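Local coordinates for actin-binding protein, cofilin/tropomyosin family protein, putative (Entamoeba histolytica, PDB 4LIZ) that binds actin filaments and stabilises them, and may contribute to phagocytosis and pseudopod formation by maintaining F-actin, at residues K78-S83 and F112-H117; F4-V9 and G103-V108. One frame throughout, in Å; residues are numbered along the deposited sequence. Where two conformers were deposited one is given.

Contact 1 (K78-S83 and F112-H117); sequences KFVFIS and FHIELH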
ATOM      1  N   LYS A  78      12.620  -1.991   4.493  1.00 19.22           N
ATOM      2  CA  LYS A  78      11.927  -2.661   3.424  1.00 17.08           C
ATOM      3  C   LYS A  78      10.580  -1.949   3.264  1.00 15.63           C
ATOM      4  O   LYS A  78      10.045  -1.370   4.189  1.00 15.33           O
ATOM      5  CB  LYS A  78      11.587  -4.099   3.833  1.00 19.53           C
ATOM      6  CG  LYS A  78      12.874  -4.914   4.100  1.00 20.63           C
ATOM      7  CD  LYS A  78      13.582  -5.282   2.848  1.00 21.69           C
ATOM      8  CE  LYS A  78      14.747  -6.249   3.186  1.00 27.16           C
ATOM      9  NZ  LYS A  78      15.424  -6.694   1.946  1.00 29.65           N
ATOM     10  N   PHE A  79      10.064  -1.961   2.032  1.00 14.50           N
ATOM     11  CA  PHE A  79       8.824  -1.303   1.705  1.00 14.01           C
ATOM     12  C   PHE A  79       7.803  -2.305   1.244  1.00 13.52           C
ATOM     13  O   PHE A  79       8.113  -3.218   0.448  1.00 15.03           O
ATOM     14  CB  PHE A  79       9.048  -0.256   0.650  1.00 15.06           C
ATOM     15  CG  PHE A  79      10.021   0.810   1.067  1.00 15.14           C
ATOM     16  CD1 PHE A  79       9.732   1.729   2.063  1.00 14.61           C
ATOM     17  CD2 PHE A  79      11.289   0.850   0.482  1.00 17.19           C
ATOM     18  CE1 PHE A  79      10.671   2.637   2.470  1.00 15.42           C
ATOM     19  CE2 PHE A  79      12.227   1.768   0.918  1.00 17.07           C
ATOM     20  CZ  PHE A  79      11.911   2.653   1.897  1.00 16.36           C
ATOM     21  N   VAL A  80       6.592  -2.180   1.732  1.00 12.53           N
ATOM     22  CA  VAL A  80       5.451  -3.086   1.453  1.00 11.47           C
ATOM     23  C   VAL A  80       4.426  -2.299   0.679  1.00 12.15           C
ATOM     24  O   VAL A  80       3.954  -1.252   1.125  1.00 10.78           O
ATOM     25  CB  VAL A  80       4.879  -3.653   2.742  1.00 12.17           C
ATOM     26  CG1 VAL A  80       3.693  -4.562   2.428  1.00 13.61           C
ATOM     27  CG2 VAL A  80       5.936  -4.431   3.568  1.00 14.21           C
ATOM     28  N   PHE A  81       3.937  -2.834  -0.461  1.00 11.64           N
ATOM     29  CA  PHE A  81       2.871  -2.319  -1.288  1.00 10.81           C
ATOM     30  C   PHE A  81       1.688  -3.222  -1.188  1.00 11.32           C
ATOM     31  O   PHE A  81       1.800  -4.417  -1.461  1.00 12.77           O
ATOM     32  CB  PHE A  81       3.290  -2.074  -2.741  1.00 11.66           C
ATOM     33  CG  PHE A  81       2.172  -1.755  -3.646  1.00 11.68           C
ATOM     34  CD1 PHE A  81       1.402  -0.609  -3.532  1.00 12.14           C
ATOM     35  CD2 PHE A  81       1.834  -2.604  -4.711  1.00 13.28           C
ATOM     36  CE1 PHE A  81       0.353  -0.274  -4.394  1.00 14.52           C
ATOM     37  CE2 PHE A  81       0.804  -2.316  -5.540  1.00 15.21           C
ATOM     38  CZ  PHE A  81       0.065  -1.146  -5.421  1.00 15.14           C
ATOM     39  N   ILE A  82       0.520  -2.732  -0.844  1.00 11.09           N
ATOM     40  CA  ILE A  82      -0.714  -3.503  -0.751  1.00 10.84           C
ATOM     41  C   ILE A  82      -1.728  -2.889  -1.641  1.00 11.42           C
ATOM     42  O   ILE A  82      -2.026  -1.661  -1.658  1.00 11.01           O
ATOM     43  CB  ILE A  82      -1.281  -3.469   0.685  1.00 11.11           C
ATOM     44  CG1 ILE A  82      -0.330  -4.225   1.591  1.00 12.21           C
ATOM     45  CG2 ILE A  82      -2.699  -3.952   0.717  1.00 13.45           C
ATOM     46  CD1 ILE A  82      -0.486  -3.908   3.064  1.00 13.76           C
ATOM     47  N   SER A  83      -2.433  -3.695  -2.475  1.00 11.63           N
ATOM     48  CA  SER A  83      -3.705  -3.371  -3.100  1.00 11.43           C
ATOM     49  C   SER A  83      -4.861  -4.012  -2.325  1.00 10.74           C
ATOM     50  O   SER A  83      -4.715  -5.145  -1.875  1.00 12.45           O
ATOM     51  CB  SER A  83      -3.705  -3.716  -4.605  1.00 12.47           C
ATOM     52  OG  SER A  83      -3.558  -5.106  -4.768  1.00 13.09           O
ATOM     53  N   PHE A 112       9.382  -1.189  -3.933  1.00 16.23           N
ATOM     54  CA  PHE A 112       8.796  -2.070  -2.924  1.00 17.44           C
ATOM     55  C   PHE A 112       9.417  -3.455  -2.932  1.00 18.08           C
ATOM     56  O   PHE A 112       9.835  -3.955  -4.036  1.00 23.00           O
ATOM     57  CB  PHE A 112       7.257  -2.169  -3.033  1.00 17.77           C
ATOM     58  CG  PHE A 112       6.780  -2.634  -4.360  1.00 18.05           C
ATOM     59  CD1 PHE A 112       6.471  -1.753  -5.317  1.00 20.29           C
ATOM     60  CD2 PHE A 112       6.747  -4.007  -4.643  1.00 21.42           C
ATOM     61  CE1 PHE A 112       6.077  -2.180  -6.626  1.00 25.73           C
ATOM     62  CE2 PHE A 112       6.392  -4.455  -5.919  1.00 24.82           C
ATOM     63  CZ  PHE A 112       6.024  -3.542  -6.870  1.00 24.91           C
ATOM     64  N   HIS A 113       9.550  -4.057  -1.814  1.00 17.14           N
ATOM     65  CA  HIS A 113      10.090  -5.368  -1.651  1.00 19.03           C
ATOM     66  C   HIS A 113       9.123  -6.462  -1.720  1.00 20.20           C
ATOM     67  O   HIS A 113       9.490  -7.584  -2.101  1.00 22.85           O
ATOM     68  CB  HIS A 113      10.839  -5.420  -0.334  1.00 19.01           C
ATOM     69  CG  HIS A 113      11.993  -4.500  -0.322  1.00 19.04           C
ATOM     70  ND1 HIS A 113      11.894  -3.197   0.098  1.00 19.89           N
ATOM     71  CD2 HIS A 113      13.269  -4.661  -0.772  1.00 22.58           C
ATOM     72  CE1 HIS A 113      13.039  -2.584  -0.106  1.00 23.18           C
ATOM     73  NE2 HIS A 113      13.908  -3.475  -0.593  1.00 24.34           N
ATOM     74  N   ILE A 114       7.833  -6.219  -1.421  1.00 15.09           N
ATOM     75  CA  ILE A 114       6.800  -7.152  -1.536  1.00 16.59           C
ATOM     76  C   ILE A 114       5.553  -6.441  -1.979  1.00 16.71           C
ATOM     77  O   ILE A 114       5.297  -5.247  -1.659  1.00 15.61           O
ATOM     78  CB  ILE A 114       6.514  -7.980  -0.358  1.00 21.32           C
ATOM     79  CG1 ILE A 114       6.149  -7.159   0.815  1.00 21.73           C
ATOM     80  CG2 ILE A 114       7.701  -8.913   0.046  1.00 26.09           C
ATOM     81  CD1 ILE A 114       5.489  -7.990   1.900  1.00 30.13           C
ATOM     82  N   GLU A 115       4.702  -7.106  -2.761  1.00 14.58           N
ATOM     83  CA  GLU A 115       3.410  -6.684  -3.189  1.00 13.74           C
ATOM     84  C   GLU A 115       2.378  -7.706  -2.783  1.00 14.73           C
ATOM     85  O   GLU A 115       2.602  -8.939  -2.967  1.00 16.12           O
ATOM     86  CB  GLU A 115       3.351  -6.551  -4.737  1.00 13.33           C
ATOM     87  CG  GLU A 115       1.963  -6.370  -5.262  1.00 14.42           C
ATOM     88  CD  GLU A 115       1.858  -6.121  -6.777  1.00 15.49           C
ATOM     89  OE1 GLU A 115       2.950  -6.149  -7.441  1.00 17.46           O
ATOM     90  OE2 GLU A 115       0.725  -5.912  -7.215  1.00 16.13           O
ATOM     91  N   LEU A 116       1.292  -7.277  -2.183  1.00 14.47           N
ATOM     92  CA  LEU A 116       0.220  -8.133  -1.697  1.00 15.11           C
ATOM     93  C   LEU A 116      -1.080  -7.610  -2.209  1.00 16.37           C
ATOM     94  O   LEU A 116      -1.349  -6.368  -2.195  1.00 16.51           O
ATOM     95  CB  LEU A 116       0.117  -8.157  -0.182  1.00 19.79           C
ATOM     96  CG  LEU A 116       1.459  -8.412   0.512  1.00 25.47           C
ATOM     97  CD1 LEU A 116       1.649  -7.789   1.905  1.00 30.36           C
ATOM     98  CD2 LEU A 116       1.734  -9.867   0.345  1.00 31.61           C
ATOM     99  N   HIS A 117      -1.992  -8.448  -2.660  1.00 15.25           N
ATOM    100  CA  HIS A 117      -3.308  -8.102  -2.914  1.00 14.14           C
ATOM    101  C   HIS A 117      -4.223  -8.715  -1.813  1.00 16.21           C
ATOM    102  O   HIS A 117      -4.152  -9.968  -1.564  1.00 22.36           O
ATOM    103  CB  HIS A 117      -3.843  -8.616  -4.296  1.00 17.23           C
ATOM    104  CG  HIS A 117      -5.231  -8.216  -4.591  1.00 16.42           C
ATOM    105  ND1 HIS A 117      -5.661  -6.915  -4.731  1.00 16.37           N
ATOM    106  CD2 HIS A 117      -6.364  -8.954  -4.661  1.00 16.47           C
ATOM    107  CE1 HIS A 117      -6.939  -6.857  -4.929  1.00 17.27           C
ATOM    108  NE2 HIS A 117      -7.392  -8.104  -4.888  1.00 17.21           N
TER
HETATM  109  O   HOH W   1      -1.586  -6.694  -6.069  1.00 15.86           O
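K78 lies across the imidazole of H113 at about a right angle, with CD 3.6 Å from the ring centroid and over one face in a CH-pi contact. The bend at chi2 (-74°) folds the aliphatic part of the lysine onto the ring, while its NZ hydrogen-bonds H137 in helix 126-137. The same imidazole meets the next residue with its edge: the backbone N of F79 donates to ND1 of H113 at 2.9 Å, 19° out of the ring plane. F79 O accepts the backbone N of H113, so the loop residue just before strand 114-118 is held to F79 by two bonds, one from its ring and one from its main chain.

V80 and I114 run side by side on one face of the sheet, CG2 of V80 3.9 Å from CG1 of I114, and CD1 of L116 reaches CG1 of V80. On the other face comes F81, whose N and O bond I114 O and L116 N, the regular parallel pattern. Its ring carbon CD2 lies 3.8 Å from CG of E115, the two side chains running alongside, and its CB sits against the F112 ring; the two phenylalanine planes make 37°. I82 adds CG1 to the L116 methyl CD1, and its CA makes a CA-H...O contact of 3.3 Å with L116 O.

At S83 the backbone N bonds L116 O. OG, set between its own backbone N and carbonyl carbon, shares a 2.8 Å hydrogen bond with ND1 of H117; either could be the donor. A water bonded to this hydroxyl donates to OE2 of E115, while OE1 pairs with K106 of helix 92-108. These are the paired parallel strands of a right-handed beta-alpha-beta unit (strand 76-85, helix 92-108, strand 114-118) within the ADF-homology fold.

Contact 2 (F4-V9 and G103-V108); sequences FDLSEV and GDVKNV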
ATOM      1  N   PHE A   4      -7.047   7.560 -14.228  1.00 22.36           N
ATOM      2  CA  PHE A   4      -7.155   8.120 -12.900  1.00 19.78           C
ATOM      3  C   PHE A   4      -6.083   9.178 -12.685  1.00 20.83           C
ATOM      4  O   PHE A   4      -4.999   8.999 -13.132  1.00 20.96           O
ATOM      5  CB  PHE A   4      -6.988   7.012 -11.843  1.00 19.53           C
ATOM      6  CG  PHE A   4      -8.260   6.345 -11.471  1.00 20.06           C
ATOM      7  CD1 PHE A   4      -8.866   5.468 -12.338  1.00 20.32           C
ATOM      8  CD2 PHE A   4      -8.867   6.618 -10.305  1.00 19.35           C
ATOM      9  CE1 PHE A   4     -10.051   4.879 -12.010  1.00 23.75           C
ATOM     10  CE2 PHE A   4     -10.040   6.022  -9.975  1.00 24.56           C
ATOM     11  CZ  PHE A   4     -10.638   5.155 -10.828  1.00 22.40           C
ATOM     12  N   ASP A   5      -6.453  10.246 -11.981  1.00 19.53           N
ATOM     13  CA  ASP A   5      -5.530  11.269 -11.519  1.00 19.77           C
ATOM     14  C   ASP A   5      -4.767  10.723 -10.295  1.00 15.21           C
ATOM     15  O   ASP A   5      -5.357  10.469  -9.286  1.00 17.70           O
ATOM     16  CB  ASP A   5      -6.336  12.511 -11.193  1.00 19.79           C
ATOM     17  CG  ASP A   5      -5.517  13.632 -10.504  1.00 24.01           C
ATOM     18  OD1 ASP A   5      -4.326  13.533 -10.348  1.00 22.52           O
ATOM     19  OD2 ASP A   5      -6.160  14.669 -10.249  1.00 27.68           O
ATOM     20  N   LEU A   6      -3.471  10.602 -10.495  1.00 16.17           N
ATOM     21  CA  LEU A   6      -2.527  10.100  -9.439  1.00 15.46           C
ATOM     22  C   LEU A   6      -1.662  11.172  -8.814  1.00 14.89           C
ATOM     23  O   LEU A   6      -0.667  10.883  -8.157  1.00 15.99           O
ATOM     24  CB  LEU A   6      -1.646   8.944  -9.971  1.00 18.94           C
ATOM     25  CG  LEU A   6      -2.319   7.726 -10.558  1.00 21.28           C
ATOM     26  CD1 LEU A   6      -1.309   6.626 -10.810  1.00 25.14           C
ATOM     27  CD2 LEU A   6      -3.515   7.305  -9.771  1.00 22.75           C
ATOM     28  N   SER A   7      -2.054  12.447  -9.032  1.00 17.84           N
ATOM     29  CA  SER A   7      -1.303  13.593  -8.516  1.00 17.70           C
ATOM     30  C   SER A   7      -1.007  13.544  -7.013  1.00 16.43           C
ATOM     31  O   SER A   7      -0.008  14.173  -6.573  1.00 19.89           O
ATOM     32  CB  SER A   7      -1.974  14.891  -8.930  1.00 18.30           C
ATOM     33  OG  SER A   7      -3.220  15.076  -8.452  1.00 20.13           O
ATOM     34  N   GLU A   8      -1.853  12.931  -6.230  1.00 15.56           N
ATOM     35  CA  GLU A   8      -1.718  12.828  -4.772  1.00 14.68           C
ATOM     36  C   GLU A   8      -0.756  11.763  -4.292  1.00 13.02           C
ATOM     37  O   GLU A   8      -0.507  11.653  -3.108  1.00 14.43           O
ATOM     38  CB  GLU A   8      -3.056  12.726  -4.040  1.00 16.83           C
ATOM     39  CG  GLU A   8      -4.027  13.861  -4.229  1.00 18.79           C
ATOM     40  CD  GLU A   8      -3.534  15.050  -3.425  1.00 21.20           C
ATOM     41  OE1 GLU A   8      -3.293  14.873  -2.206  1.00 20.76           O
ATOM     42  OE2 GLU A   8      -3.384  16.071  -4.052  1.00 23.94           O
ATOM     43  N   VAL A   9      -0.260  10.919  -5.171  1.00 13.60           N
ATOM     44  CA  VAL A   9       0.499   9.729  -4.782  1.00 13.32           C
ATOM     45  C   VAL A   9       1.953   9.933  -4.465  1.00 11.98           C
ATOM     46  O   VAL A   9       2.501   9.426  -3.519  1.00 13.05           O
ATOM     47  CB  VAL A   9       0.284   8.565  -5.820  1.00 14.17           C
ATOM     48  CG1 VAL A   9       1.093   7.340  -5.422  1.00 13.62           C
ATOM     49  CG2 VAL A   9      -1.192   8.264  -5.978  1.00 15.78           C
ATOM     50  N   GLY A 103      -1.541  -0.962 -11.895  1.00 14.69           N
ATOM     51  CA  GLY A 103      -0.382  -0.835 -12.723  1.00 16.42           C
ATOM     52  C   GLY A 103       0.089   0.609 -12.754  1.00 14.97           C
ATOM     53  O   GLY A 103       1.321   0.869 -12.700  1.00 18.31           O
ATOM     54  N   ASP A 104      -0.828   1.538 -12.905  1.00 15.66           N
ATOM     55  CA  ASP A 104      -0.495   2.996 -12.934  1.00 15.40           C
ATOM     56  C   ASP A 104       0.098   3.348 -11.556  1.00 16.42           C
ATOM     57  O   ASP A 104       1.115   4.104 -11.483  1.00 17.13           O
ATOM     58  CB  ASP A 104      -1.665   3.790 -13.216  1.00 17.90           C
ATOM     59  CG  ASP A 104      -2.112   3.779 -14.692  1.00 21.58           C
ATOM     60  OD1 ASP A 104      -1.410   3.208 -15.534  1.00 25.86           O
ATOM     61  OD2 ASP A 104      -3.110   4.435 -14.899  1.00 25.29           O
ATOM     62  N   VAL A 105      -0.489   2.901 -10.461  1.00 14.45           N
ATOM     63  CA  VAL A 105      -0.006   3.230  -9.139  1.00 14.63           C
ATOM     64  C   VAL A 105       1.396   2.699  -8.931  1.00 17.92           C
ATOM     65  O   VAL A 105       2.270   3.384  -8.393  1.00 15.49           O
ATOM     66  CB  VAL A 105      -0.957   2.706  -8.064  1.00 14.08           C
ATOM     67  CG1 VAL A 105      -0.329   2.759  -6.637  1.00 14.89           C
ATOM     68  CG2 VAL A 105      -2.284   3.408  -8.109  1.00 13.96           C
ATOM     69  N   LYS A 106       1.699   1.493  -9.376  1.00 16.38           N
ATOM     70  CA  LYS A 106       3.014   0.923  -9.287  1.00 18.14           C
ATOM     71  C   LYS A 106       4.019   1.616 -10.134  1.00 19.33           C
ATOM     72  O   LYS A 106       5.226   1.578  -9.726  1.00 21.54           O
ATOM     73  CB  LYS A 106       2.964  -0.595  -9.645  1.00 17.09           C
ATOM     74  CG  LYS A 106       2.306  -1.486  -8.647  1.00 18.21           C
ATOM     75  CD  LYS A 106       2.024  -2.935  -9.166  1.00 19.83           C
ATOM     76  CE  LYS A 106       3.211  -3.622  -9.596  1.00 19.93           C
ATOM     77  NZ  LYS A 106       2.848  -5.000  -9.977  1.00 19.33           N
ATOM     78  N   ASN A 107       3.645   2.288 -11.191  1.00 19.07           N
ATOM     79  CA  ASN A 107       4.633   3.157 -11.790  0.50 23.03           C
ATOM     80  C   ASN A 107       5.090   4.393 -11.059  1.00 21.79           C
ATOM     81  O   ASN A 107       6.152   4.894 -11.281  1.00 23.16           O
ATOM     82  CB  ASN A 107       4.122   3.572 -13.135  0.50 30.97           C
ATOM     83  CG  ASN A 107       4.174   2.413 -14.079  0.50 43.39           C
ATOM     84  OD1 ASN A 107       4.968   1.459 -13.861  0.50 49.28           O
ATOM     85  ND2 ASN A 107       3.293   2.408 -15.069  0.50 53.58           N
ATOM     86  N   VAL A 108       4.324   4.789 -10.076  1.00 17.72           N
ATOM     87  CA  VAL A 108       4.754   5.843  -9.171  1.00 17.61           C
ATOM     88  C   VAL A 108       5.414   5.221  -7.960  1.00 20.69           C
ATOM     89  O   VAL A 108       6.461   5.756  -7.485  1.00 25.72           O
ATOM     90  CB  VAL A 108       3.540   6.705  -8.716  1.00 21.21           C
ATOM     91  CG1 VAL A 108       3.953   7.796  -7.680  1.00 22.65           C
ATOM     92  CG2 VAL A 108       2.768   7.227  -9.898  1.00 23.50           C
TER
HETATM   93  O   HOH W   2      -3.280   7.396 -14.660  1.00 33.11           O
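Apolar contact of L6 and V9 with the 103-108 end of helix 92-108 carries most of this meeting. L6 works through a single methyl: CD1 lies 3.7 Å from CB of D104 and 3.6 Å from the D104 carbonyl O, and comes more loosely to CG2 of V105 and CG2 of V108. Its chi1 of -56° sets CG opposite the carbonyl carbon, and the extended chi2 then carries CD1 out to the helix. V9 meets the next turn, CG1 against CG1 of V108 at 3.7 Å, the two valines crossing at a slant. L38 of strand 37-44 touches L6, V9 and V105 alike, so the packing continues onto the sheet.

The polar link is made by water. One molecule donates to F4 O at 2.8 Å and to OD2 of D104 at 3.0 Å; no direct hydrogen bond joins the two segments. D104 is also gripped by the chain start, OD2 by the S2 hydroxyl and OD1 by the M1 backbone N, a set of donors that would favour the charged carboxylate.

Within 4-9, D5 OD1 accepts both the backbone N of S7 (2.8 Å) and its hydroxyl (2.7 Å). The bond from S7 N to D5 OD1 closes an Asx turn just ahead of helix 10-17, in the N-terminal arm that packs on helix 92-108 of this ADF-homology domain.

Helix 92-108 connects the two: it is the crossover between the strands of contact 1 and supplies segment 103-108 to contact 2. Contact 1 lies nearer the middle of the chain and is partly buried, with 78-83 inside and the edge strand 114-118 more open, a backbone ladder between strands; contact 2, about 15 Å away between centres, lies farther out and joins loop to helix through methyl packing and a water. They touch directly: K106 NZ makes a salt bridge with E115 OE1 at 2.8 Å, and V105 and K106 pack on the F81 ring. K106 faces the strands, D104 and V108 meet the N-terminal segment, and V105 touches both.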